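Local coordinates for protein nucleoporin nup120 (Schizosaccharomyces pombe, PDB 4GQ2) that serves as a structural component of the nuclear pore complex and, like other nucleoporins, can help dock transiently associated nuclear transport factors, at residues V62-S65 with G70-T73; W76-F79 with T83-I86; S90-K95 with I788-A793; L98-V103 with T760-A765. One frame throughout, in Å; residues are numbered along the deposited sequence.

Contact 1 of 4, residues V62-S65 with G70-T73; sequences VYTS and GSQT
S71 comes up against S65 and T64 through its CB, which lies 3.6 Å from S65 O and 3.8 Å from T64 OG1. Its CA-H is directed at S65 O as well, so the carbonyl rests against the S71 residue without a conventional bond to it; S68 OG, within the turn, bonds that oxygen. The hydroxyl of S71 finds its hydrogen-bond partner elsewhere, in S528 OG.

At Q72 the backbone does the work. Q72 O accepts a hydrogen bond from S65 N at 3.0 Å, with an N-H...O angle of 167° and the donor nearly in line with the C=O bond. T64 CA lies 3.5 Å from Q72 O with its hydrogen turned to it, so two hydrogens from the facing chain converge on that oxygen. The side chain leads off to bond D88 through NE2.

This is the antiparallel join between strand 59-64, at the edge of a five-stranded sheet, and the start of strand 73-79, in the beta-propeller part of the protein. T73 pairs with T64 in a non-hydrogen-bonded position, and the backbone bonds resume beyond it, between Y63 and L74.

The T73 and T64 side chains lie side by side and point the same way, their OG1 atoms 3.7 Å apart. D526 receives both hydroxyls: OD2 bonds T73, and OD1 is more weakly held by T64. With T73 CG2 anti to its backbone N, the methyl swings across to V62 CG2 at 3.9 Å, and Y533 of strand 532-536 packs against both residues. T73 N is taken by S90 OG.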
loop_
_atom_site.group_PDB
_atom_site.type_symbol
_atom_site.label_atom_id
_atom_site.label_comp_id
_atom_site.label_asym_id
_atom_site.label_seq_id
_atom_site.Cartn_x
_atom_site.Cartn_y
_atom_site.Cartn_z
ATOM N N VAL A 62 21.548 12.956 -14.003
ATOM C CA VAL A 62 21.679 13.338 -12.604
ATOM C C VAL A 62 23.089 13.857 -12.341
ATOM O O VAL A 62 24.074 13.273 -12.790
ATOM C CB VAL A 62 21.227 12.248 -11.564
ATOM C CG1 VAL A 62 20.177 11.295 -12.125
ATOM C CG2 VAL A 62 22.399 11.477 -10.987
ATOM N N TYR A 63 23.151 14.972 -11.625
ATOM C CA TYR A 63 24.393 15.640 -11.287
ATOM C C TYR A 63 24.627 15.574 -9.788
ATOM O O TYR A 63 23.713 15.817 -8.994
ATOM C CB TYR A 63 24.333 17.104 -11.734
ATOM C CG TYR A 63 25.540 17.913 -11.341
ATOM C CD1 TYR A 63 26.740 17.785 -12.038
ATOM C CD2 TYR A 63 25.487 18.805 -10.265
ATOM C CE1 TYR A 63 27.858 18.524 -11.681
ATOM C CE2 TYR A 63 26.596 19.551 -9.900
ATOM C CZ TYR A 63 27.779 19.404 -10.610
ATOM O OH TYR A 63 28.891 20.135 -10.261
ATOM N N THR A 64 25.859 15.266 -9.402
ATOM C CA THR A 64 26.218 15.228 -7.988
ATOM C C THR A 64 27.217 16.335 -7.617
ATOM O O THR A 64 28.286 16.445 -8.221
ATOM C CB THR A 64 26.705 13.820 -7.558
ATOM O OG1 THR A 64 27.072 13.836 -6.173
ATOM C CG2 THR A 64 27.890 13.347 -8.412
ATOM N N SER A 65 26.834 17.162 -6.641
ATOM C CA SER A 65 27.691 18.228 -6.106
ATOM C C SER A 65 28.617 17.623 -5.057
ATOM O O SER A 65 28.438 17.828 -3.850
ATOM C CB SER A 65 26.849 19.345 -5.477
ATOM O OG SER A 65 25.801 19.771 -6.330
ATOM N N GLY A 70 26.529 16.966 3.153
ATOM C CA GLY A 70 27.251 16.222 2.120
ATOM C C GLY A 70 26.701 16.536 0.739
ATOM O O GLY A 70 26.048 17.567 0.541
ATOM N N SER A 71 26.952 15.639 -0.211
ATOM C CA SER A 71 26.573 15.847 -1.613
ATOM C C SER A 71 25.066 15.882 -1.856
ATOM O O SER A 71 24.317 15.071 -1.308
ATOM C CB SER A 71 27.184 14.760 -2.495
ATOM O OG SER A 71 28.555 14.567 -2.202
ATOM N N GLN A 72 24.629 16.828 -2.679
ATOM C CA GLN A 72 23.276 16.786 -3.215
ATOM C C GLN A 72 23.321 16.129 -4.591
ATOM O O GLN A 72 24.212 16.412 -5.393
ATOM C CB GLN A 72 22.641 18.178 -3.281
ATOM C CG GLN A 72 21.116 18.135 -3.273
ATOM C CD GLN A 72 20.465 19.435 -2.827
ATOM O OE1 GLN A 72 21.022 20.521 -3.002
ATOM N NE2 GLN A 72 19.270 19.327 -2.250
ATOM N N THR A 73 22.373 15.226 -4.837
ATOM C CA THR A 73 22.296 14.498 -6.096
ATOM C C THR A 73 20.955 14.815 -6.748
ATOM O O THR A 73 19.896 14.485 -6.216
ATOM C CB THR A 73 22.487 12.981 -5.892
ATOM O OG1 THR A 73 23.700 12.741 -5.166
ATOM C CG2 THR A 73 22.569 12.264 -7.220
#

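Contact 2 of 4, residues W76-F79 with T83-I86; sequences WSIF and TLTI
S77 and T85 form a hydrogen-bonded antiparallel pair, S77 N to T85 O and T85 N to S77 O, each bond 3.0 Å long. Next to it the F79 ring lies beside T83 and T85. Its CE1 edge meets T85 OG1 in the ring plane at 3.6 Å, while T83 OG1 approaches obliquely, 3.5 Å from F79 CD1. A chi1 of -55° places F79 CG beside its own backbone N, which sends the ring back along the strand to T85. Cut back to alanine, F79 would probably open a gap beside T83 and T85, with both hydroxyl oxygens losing their aromatic neighbour.

The two strands make a beta hairpin, 73-79 with 83-88, within the propeller domain. On the face opposite F79, L84 CD1 sits 3.6 Å from W76 CB, and I78 and L84 cross obliquely, I78 CG2 3.9 Å from L84 CB. W76 and I78 in turn pack on V116 of strand 115-121, with F118 against the indole.

Farther out, one water donates to T85 O and is hydrogen-bonded with S77 OG, which R75 also holds. T83 OG1 is fixed by N81 in the turn, and a second water donates to the carbonyl oxygens of F79 and T83.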
loop_
_atom_site.group_PDB
_atom_site.type_symbol
_atom_site.label_atom_id
_atom_site.label_comp_id
_atom_site.label_asym_id
_atom_site.label_seq_id
_atom_site.Cartn_x
_atom_site.Cartn_y
_atom_site.Cartn_z
ATOM N N TRP A 76 17.537 15.934 -13.299
ATOM C CA TRP A 76 16.875 16.878 -14.187
ATOM C C TRP A 76 16.262 16.165 -15.342
ATOM O O TRP A 76 16.767 15.136 -15.793
ATOM C CB TRP A 76 17.845 17.939 -14.694
ATOM C CG TRP A 76 19.032 17.399 -15.462
ATOM C CD1 TRP A 76 20.256 16.987 -14.947
ATOM C CD2 TRP A 76 19.154 17.216 -16.917
ATOM N NE1 TRP A 76 21.098 16.570 -15.950
ATOM C CE2 TRP A 76 20.505 16.682 -17.152
ATOM C CE3 TRP A 76 18.318 17.434 -18.005
ATOM C CZ2 TRP A 76 20.970 16.379 -18.432
ATOM C CZ3 TRP A 76 18.799 17.132 -19.297
ATOM C CH2 TRP A 76 20.090 16.615 -19.502
ATOM N N SER A 77 15.150 16.702 -15.824
ATOM C CA SER A 77 14.495 16.170 -17.008
ATOM C C SER A 77 13.956 17.356 -17.797
ATOM O O SER A 77 13.644 18.405 -17.218
ATOM C CB SER A 77 13.361 15.212 -16.609
ATOM O OG SER A 77 13.824 14.197 -15.720
ATOM N N ILE A 78 13.865 17.201 -19.114
ATOM C CA ILE A 78 13.300 18.243 -19.969
ATOM C C ILE A 78 12.191 17.698 -20.871
ATOM O O ILE A 78 12.292 16.591 -21.397
ATOM C CB ILE A 78 14.380 18.996 -20.787
ATOM C CG1 ILE A 78 15.209 18.030 -21.655
ATOM C CG2 ILE A 78 15.258 19.836 -19.865
ATOM C CD1 ILE A 78 16.232 18.731 -22.533
ATOM N N PHE A 79 11.139 18.494 -21.040
ATOM C CA PHE A 79 9.912 18.051 -21.706
ATOM C C PHE A 79 9.495 19.003 -22.831
ATOM O O PHE A 79 9.896 20.165 -22.860
ATOM C CB PHE A 79 8.779 17.895 -20.674
ATOM C CG PHE A 79 9.125 16.981 -19.525
ATOM C CD1 PHE A 79 9.801 17.466 -18.409
ATOM C CD2 PHE A 79 8.794 15.630 -19.569
ATOM C CE1 PHE A 79 10.132 16.620 -17.354
ATOM C CE2 PHE A 79 9.119 14.782 -18.515
ATOM C CZ PHE A 79 9.790 15.280 -17.408
ATOM N N THR A 83 9.533 22.851 -20.297
ATOM C CA THR A 83 9.854 22.786 -18.871
ATOM C C THR A 83 11.148 22.027 -18.604
ATOM O O THR A 83 11.565 21.184 -19.408
ATOM C CB THR A 83 8.729 22.114 -18.055
ATOM O OG1 THR A 83 8.555 20.764 -18.508
ATOM C CG2 THR A 83 7.399 22.888 -18.178
ATOM N N LEU A 84 11.774 22.354 -17.474
ATOM C CA LEU A 84 12.854 21.568 -16.890
ATOM C C LEU A 84 12.495 21.311 -15.427
ATOM O O LEU A 84 12.278 22.253 -14.661
ATOM C CB LEU A 84 14.195 22.302 -17.035
ATOM C CG LEU A 84 15.420 22.161 -16.109
ATOM C CD1 LEU A 84 15.788 20.736 -15.722
ATOM C CD2 LEU A 84 16.617 22.834 -16.770
ATOM N N THR A 85 12.404 20.038 -15.051
ATOM C CA THR A 85 12.078 19.672 -13.675
ATOM C C THR A 85 13.303 19.140 -12.963
ATOM O O THR A 85 14.135 18.475 -13.575
ATOM C CB THR A 85 10.984 18.596 -13.602
ATOM O OG1 THR A 85 11.487 17.368 -14.146
ATOM C CG2 THR A 85 9.727 19.036 -14.357
ATOM N N ILE A 86 13.410 19.444 -11.672
ATOM C CA ILE A 86 14.518 18.954 -10.857
ATOM C C ILE A 86 14.009 18.251 -9.604
ATOM O O ILE A 86 13.280 18.839 -8.807
ATOM C CB ILE A 86 15.472 20.092 -10.434
ATOM C CG1 ILE A 86 15.934 20.890 -11.653
ATOM C CG2 ILE A 86 16.668 19.532 -9.672
ATOM C CD1 ILE A 86 16.414 22.289 -11.332
HETATM O O HOH W 1 13.740 15.740 -13.413
HETATM O O HOH W 2 12.100 22.048 -22.334
#

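Contact 3 of 4, residues S90-K95 with I788-A793; sequences SLNSKK and ISPLHA
P790 opens helix 790-803 and sets its ring against the L91-N92 backbone and the N92 side chain, joining the loop between propeller strands 83-88 and 101-106 to a helix of the C-terminal part of the chain. S789 occupies the N-cap position, and proline is well placed in this first turn, where a backbone N-H would have no helical acceptor.

The ring meets the loop with its outer carbons. CG presses on L91 O at 3.4 Å, the closest approach in the contact. N92 arrives at about a right angle to the proline: with CG anti to the carbonyl carbon (chi1 -68°), its amide reaches across so that OD1 lies 3.8 Å from P790 CD and 3.9 Å from P790 CG. Two oxygens therefore rest on one CH2 group. These are van der Waals contacts, for N92 OD1 perhaps helped slightly by the polarity of the CD-H bonds next to the ring nitrogen. E781 touches the ring as well.

L91 extends along the side of the helix start. Its CD2 stands 4.6 Å from L791 CB, too far for tight packing, and both leucines lean on F542, while F673 of helix 672-703 also touches L91. S93 carries the loop onward, held by a hydrogen bond between S93 OG and Y779 OH. Within the helix's first turn, A793 N gives only a weak bond of 3.3 Å to S789 O.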
loop_
_atom_site.group_PDB
_atom_site.type_symbol
_atom_site.label_atom_id
_atom_site.label_comp_id
_atom_site.label_asym_id
_atom_site.label_seq_id
_atom_site.Cartn_x
_atom_site.Cartn_y
_atom_site.Cartn_z
ATOM N N SER A 90 19.067 12.215 -3.790
ATOM C CA SER A 90 20.153 11.873 -2.864
ATOM C C SER A 90 19.817 10.625 -2.067
ATOM O O SER A 90 18.711 10.501 -1.550
ATOM C CB SER A 90 20.421 13.014 -1.881
ATOM O OG SER A 90 20.480 14.260 -2.547
ATOM N N LEU A 91 20.783 9.714 -1.975
ATOM C CA LEU A 91 20.645 8.470 -1.212
ATOM C C LEU A 91 21.281 8.571 0.171
ATOM O O LEU A 91 20.839 7.905 1.112
ATOM C CB LEU A 91 21.257 7.293 -1.985
ATOM C CG LEU A 91 20.343 6.326 -2.753
ATOM C CD1 LEU A 91 19.055 6.990 -3.191
ATOM C CD2 LEU A 91 21.058 5.716 -3.952
ATOM N N ASN A 92 22.319 9.401 0.283
ATOM C CA ASN A 92 23.022 9.623 1.549
ATOM C C ASN A 92 22.215 10.487 2.506
ATOM O O ASN A 92 21.367 11.275 2.081
ATOM C CB ASN A 92 24.386 10.278 1.307
ATOM C CG ASN A 92 25.361 9.362 0.591
ATOM O OD1 ASN A 92 25.483 8.178 0.915
ATOM N ND2 ASN A 92 26.069 9.913 -0.391
ATOM N N SER A 93 22.473 10.326 3.796
ATOM C CA SER A 93 21.858 11.189 4.802
ATOM C C SER A 93 22.593 12.525 4.856
ATOM O O SER A 93 23.816 12.573 4.700
ATOM C CB SER A 93 21.847 10.517 6.183
ATOM O OG SER A 93 23.047 9.805 6.438
ATOM N N LYS A 94 21.847 13.606 5.055
ATOM C CA LYS A 94 22.453 14.922 5.221
ATOM C C LYS A 94 22.265 15.469 6.633
ATOM O O LYS A 94 21.608 14.852 7.472
ATOM C CB LYS A 94 21.917 15.910 4.175
ATOM C CG LYS A 94 22.821 16.076 2.959
ATOM C CD LYS A 94 22.441 15.152 1.808
ATOM C CE LYS A 94 21.756 15.902 0.671
ATOM N NZ LYS A 94 20.461 16.529 1.060
ATOM N N LYS A 95 22.882 16.620 6.887
ATOM C CA LYS A 95 22.627 17.399 8.090
ATOM C C LYS A 95 21.496 18.390 7.811
ATOM O O LYS A 95 21.404 19.435 8.462
ATOM C CB LYS A 95 23.884 18.180 8.489
ATOM C CG LYS A 95 24.932 17.401 9.265
ATOM C CD LYS A 95 26.028 18.337 9.761
ATOM C CE LYS A 95 27.014 17.636 10.686
ATOM N NZ LYS A 95 27.963 16.747 9.960
ATOM N N ILE A 788 29.749 0.520 -0.673
ATOM C CA ILE A 788 28.385 0.027 -0.452
ATOM C C ILE A 788 27.487 1.202 -0.054
ATOM O O ILE A 788 27.809 1.938 0.877
ATOM C CB ILE A 788 28.336 -1.076 0.635
ATOM C CG1 ILE A 788 29.115 -2.315 0.175
ATOM C CG2 ILE A 788 26.894 -1.453 0.984
ATOM C CD1 ILE A 788 29.619 -3.172 1.314
ATOM N N SER A 789 26.373 1.372 -0.773
ATOM C CA SER A 789 25.410 2.457 -0.527
ATOM C C SER A 789 24.458 2.130 0.627
ATOM O O SER A 789 24.194 0.951 0.893
ATOM C CB SER A 789 24.579 2.711 -1.785
ATOM O OG SER A 789 23.684 1.634 -2.024
ATOM N N PRO A 790 23.913 3.170 1.294
ATOM C CA PRO A 790 22.919 2.960 2.358
ATOM C C PRO A 790 21.655 2.273 1.852
ATOM O O PRO A 790 20.880 1.745 2.655
ATOM C CB PRO A 790 22.589 4.380 2.829
ATOM C CG PRO A 790 22.970 5.259 1.687
ATOM C CD PRO A 790 24.179 4.603 1.081
ATOM N N LEU A 791 21.451 2.278 0.535
ATOM C CA LEU A 791 20.330 1.557 -0.065
ATOM C C LEU A 791 20.439 0.054 0.177
ATOM O O LEU A 791 19.551 -0.535 0.795
ATOM C CB LEU A 791 20.212 1.861 -1.556
ATOM C CG LEU A 791 19.227 1.022 -2.377
ATOM C CD1 LEU A 791 17.792 1.163 -1.885
ATOM C CD2 LEU A 791 19.338 1.421 -3.842
ATOM N N HIS A 792 21.529 -0.554 -0.294
ATOM C CA HIS A 792 21.772 -1.981 -0.084
ATOM C C HIS A 792 21.811 -2.367 1.380
ATOM O O HIS A 792 21.350 -3.453 1.758
ATOM C CB HIS A 792 23.061 -2.415 -0.783
ATOM C CG HIS A 792 23.355 -3.890 -0.643
ATOM N ND1 HIS A 792 22.815 -4.815 -1.460
ATOM C CD2 HIS A 792 24.126 -4.586 0.284
ATOM C CE1 HIS A 792 23.230 -6.042 -1.088
ATOM N NE2 HIS A 792 24.031 -5.902 -0.019
ATOM N N ALA A 793 22.351 -1.489 2.223
ATOM C CA ALA A 793 22.467 -1.793 3.651
ATOM C C ALA A 793 21.107 -1.801 4.331
ATOM O O ALA A 793 20.845 -2.647 5.181
ATOM C CB ALA A 793 23.419 -0.822 4.348
#

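Contact 4 of 4, residues L98-V103 with T760-A765; sequences LSKFNV and TMEALA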
loop_
_atom_site.group_PDB
_atom_site.type_symbol
_atom_site.label_atom_id
_atom_site.label_comp_id
_atom_site.label_asym_id
_atom_site.label_seq_id
_atom_site.Cartn_x
_atom_site.Cartn_y
_atom_site.Cartn_z
ATOM N N LEU A 98 14.518 17.697 5.077
ATOM C CA LEU A 98 14.119 16.815 3.989
ATOM C C LEU A 98 13.696 17.574 2.741
ATOM O O LEU A 98 13.143 18.674 2.827
ATOM C CB LEU A 98 12.974 15.910 4.431
ATOM C CG LEU A 98 13.206 15.024 5.654
ATOM C CD1 LEU A 98 11.915 14.294 5.985
ATOM C CD2 LEU A 98 14.350 14.042 5.446
ATOM N N SER A 99 13.965 16.977 1.583
ATOM C CA SER A 99 13.467 17.498 0.316
ATOM C C SER A 99 12.000 17.119 0.162
ATOM O O SER A 99 11.676 15.979 -0.152
ATOM C CB SER A 99 14.284 16.943 -0.850
ATOM O OG SER A 99 15.651 17.276 -0.718
ATOM N N LYS A 100 11.114 18.075 0.404
ATOM C CA LYS A 100 9.676 17.833 0.327
ATOM C C LYS A 100 9.087 18.465 -0.921
ATOM O O LYS A 100 7.871 18.427 -1.140
ATOM C CB LYS A 100 8.978 18.390 1.569
ATOM C CG LYS A 100 9.256 17.639 2.863
ATOM C CD LYS A 100 8.886 18.509 4.057
ATOM C CE LYS A 100 8.697 17.696 5.328
ATOM N NZ LYS A 100 8.404 18.573 6.501
ATOM N N PHE A 101 9.954 19.056 -1.740
ATOM C CA PHE A 101 9.513 19.762 -2.940
ATOM C C PHE A 101 10.466 19.513 -4.090
ATOM O O PHE A 101 11.672 19.325 -3.877
ATOM C CB PHE A 101 9.397 21.277 -2.677
ATOM C CG PHE A 101 8.519 21.620 -1.507
ATOM C CD1 PHE A 101 7.136 21.719 -1.662
ATOM C CD2 PHE A 101 9.067 21.804 -0.238
ATOM C CE1 PHE A 101 6.319 22.010 -0.576
ATOM C CE2 PHE A 101 8.255 22.089 0.852
ATOM C CZ PHE A 101 6.881 22.194 0.679
ATOM N N ASN A 102 9.916 19.501 -5.302
ATOM C CA ASN A 102 10.722 19.567 -6.514
ATOM C C ASN A 102 10.576 20.954 -7.137
ATOM O O ASN A 102 9.788 21.777 -6.666
ATOM C CB ASN A 102 10.331 18.460 -7.506
ATOM C CG ASN A 102 8.992 18.710 -8.173
ATOM O OD1 ASN A 102 8.031 19.120 -7.534
ATOM N ND2 ASN A 102 8.930 18.467 -9.469
ATOM N N VAL A 103 11.347 21.226 -8.179
ATOM C CA VAL A 103 11.202 22.490 -8.887
ATOM C C VAL A 103 10.898 22.270 -10.357
ATOM O O VAL A 103 11.412 21.338 -10.973
ATOM C CB VAL A 103 12.367 23.503 -8.620
ATOM C CG1 VAL A 103 13.565 22.849 -7.953
ATOM C CG2 VAL A 103 12.777 24.268 -9.877
ATOM N N THR A 760 15.661 14.771 14.097
ATOM C CA THR A 760 15.848 13.395 14.553
ATOM C C THR A 760 15.632 12.408 13.394
ATOM O O THR A 760 16.505 12.259 12.534
ATOM C CB THR A 760 14.985 13.072 15.810
ATOM O OG1 THR A 760 15.105 11.683 16.149
ATOM C CG2 THR A 760 13.500 13.436 15.603
ATOM N N MET A 761 14.485 11.732 13.384
ATOM C CA MET A 761 14.034 10.985 12.219
ATOM C C MET A 761 12.797 11.707 11.682
ATOM O O MET A 761 11.661 11.456 12.102
ATOM C CB MET A 761 13.748 9.522 12.568
ATOM C CG MET A 761 13.794 8.578 11.373
ATOM S SD MET A 761 15.314 7.618 11.189
ATOM C CE MET A 761 14.959 6.139 12.141
ATOM N N GLU A 762 13.054 12.641 10.771
ATOM C CA GLU A 762 12.044 13.517 10.196
ATOM C C GLU A 762 11.278 12.771 9.114
ATOM O O GLU A 762 10.116 13.062 8.841
ATOM C CB GLU A 762 12.753 14.726 9.592
ATOM C CG GLU A 762 11.904 15.961 9.358
ATOM C CD GLU A 762 12.755 17.143 8.928
ATOM O OE1 GLU A 762 13.766 17.421 9.614
ATOM O OE2 GLU A 762 12.427 17.785 7.904
ATOM N N ALA A 763 11.952 11.809 8.491
ATOM C CA ALA A 763 11.383 11.037 7.398
ATOM C C ALA A 763 10.170 10.245 7.867
ATOM O O ALA A 763 9.237 10.044 7.103
ATOM C CB ALA A 763 12.434 10.118 6.792
ATOM N N LEU A 764 10.167 9.847 9.139
ATOM C CA LEU A 764 9.077 9.048 9.710
ATOM C C LEU A 764 7.711 9.731 9.663
ATOM O O LEU A 764 6.673 9.061 9.623
ATOM C CB LEU A 764 9.406 8.629 11.142
ATOM C CG LEU A 764 10.380 7.459 11.291
ATOM C CD1 LEU A 764 10.784 7.264 12.750
ATOM C CD2 LEU A 764 9.818 6.168 10.721
ATOM N N ALA A 765 7.723 11.061 9.652
ATOM C CA ALA A 765 6.497 11.859 9.672
ATOM C C ALA A 765 6.081 12.394 8.298
ATOM O O ALA A 765 5.025 13.020 8.175
ATOM C CB ALA A 765 6.645 13.009 10.664
#
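E762 and L98 run alongside each other in opposite directions because of their torsions: E762 CG lies anti to its backbone N (chi1 -160°) and the chain stays extended beyond it, while L98 CG sits beside its own N (chi1 -57°), which sends the isobutyl group out to meet it. The glutamate methylenes then line the leucine, with E762 CB 3.7 Å from L98 CD1, and the carboxylate ends at the leucine's backbone, E762 OE2 being 3.6 Å from L98 CG and 3.5 Å from L98 N.

The tip of L98 goes further. Its CD1 touches the peptide between E762 and A763, 3.5 Å from A763 N, and lies 4.3 Å from A763 CB. The buried leucine thus plugs against a short turn of helical backbone angles, closed by the bond from A765 N to E762 O. That turn belongs to the link between helices 719-739 and 770-777, and L764 faces the other way, onto F773 and L777. The contact brings this helical part onto the lead-in to strand 101-106 of the propeller sheet.

K100 joins from the same loop. Its extended chain leaves NZ 4.3 Å from E762 OE2, beyond a salt bridge, and also packs on S766. Were E762 replaced by an alanine, CG and the carboxylate would go from beside L98, and K100 would probably be left without its nearby countercharge. With no hydrogen bond made across it, the contact rests mainly on apolar packing of the E762 chain with L98, while K100 probably attracts the carboxylate weakly and would tend to favour its charged form.

In the fold
Contacts 1 and 2 follow each other along one five-stranded sheet of the propeller domain, their centres about 16 Å apart: contact 1 joins strands 59-64 and 73-79, and contact 2 pairs 73-79 with 83-88. Both close before contact 3 opens, and contact 4 lies wholly between contact 3's two segments. Contact 4 uses the lead-in to strand 101-106, which pairs with 83-88 through a probable bond from I86 N to V103 O. The loop between these strands serves contacts 3 and 4, centres about 15 Å apart, whose partners come more than 650 residues later. Contact 3 also abuts contact 1, centres about 12 Å apart, consistent with propeller and helical parts packing together as one body.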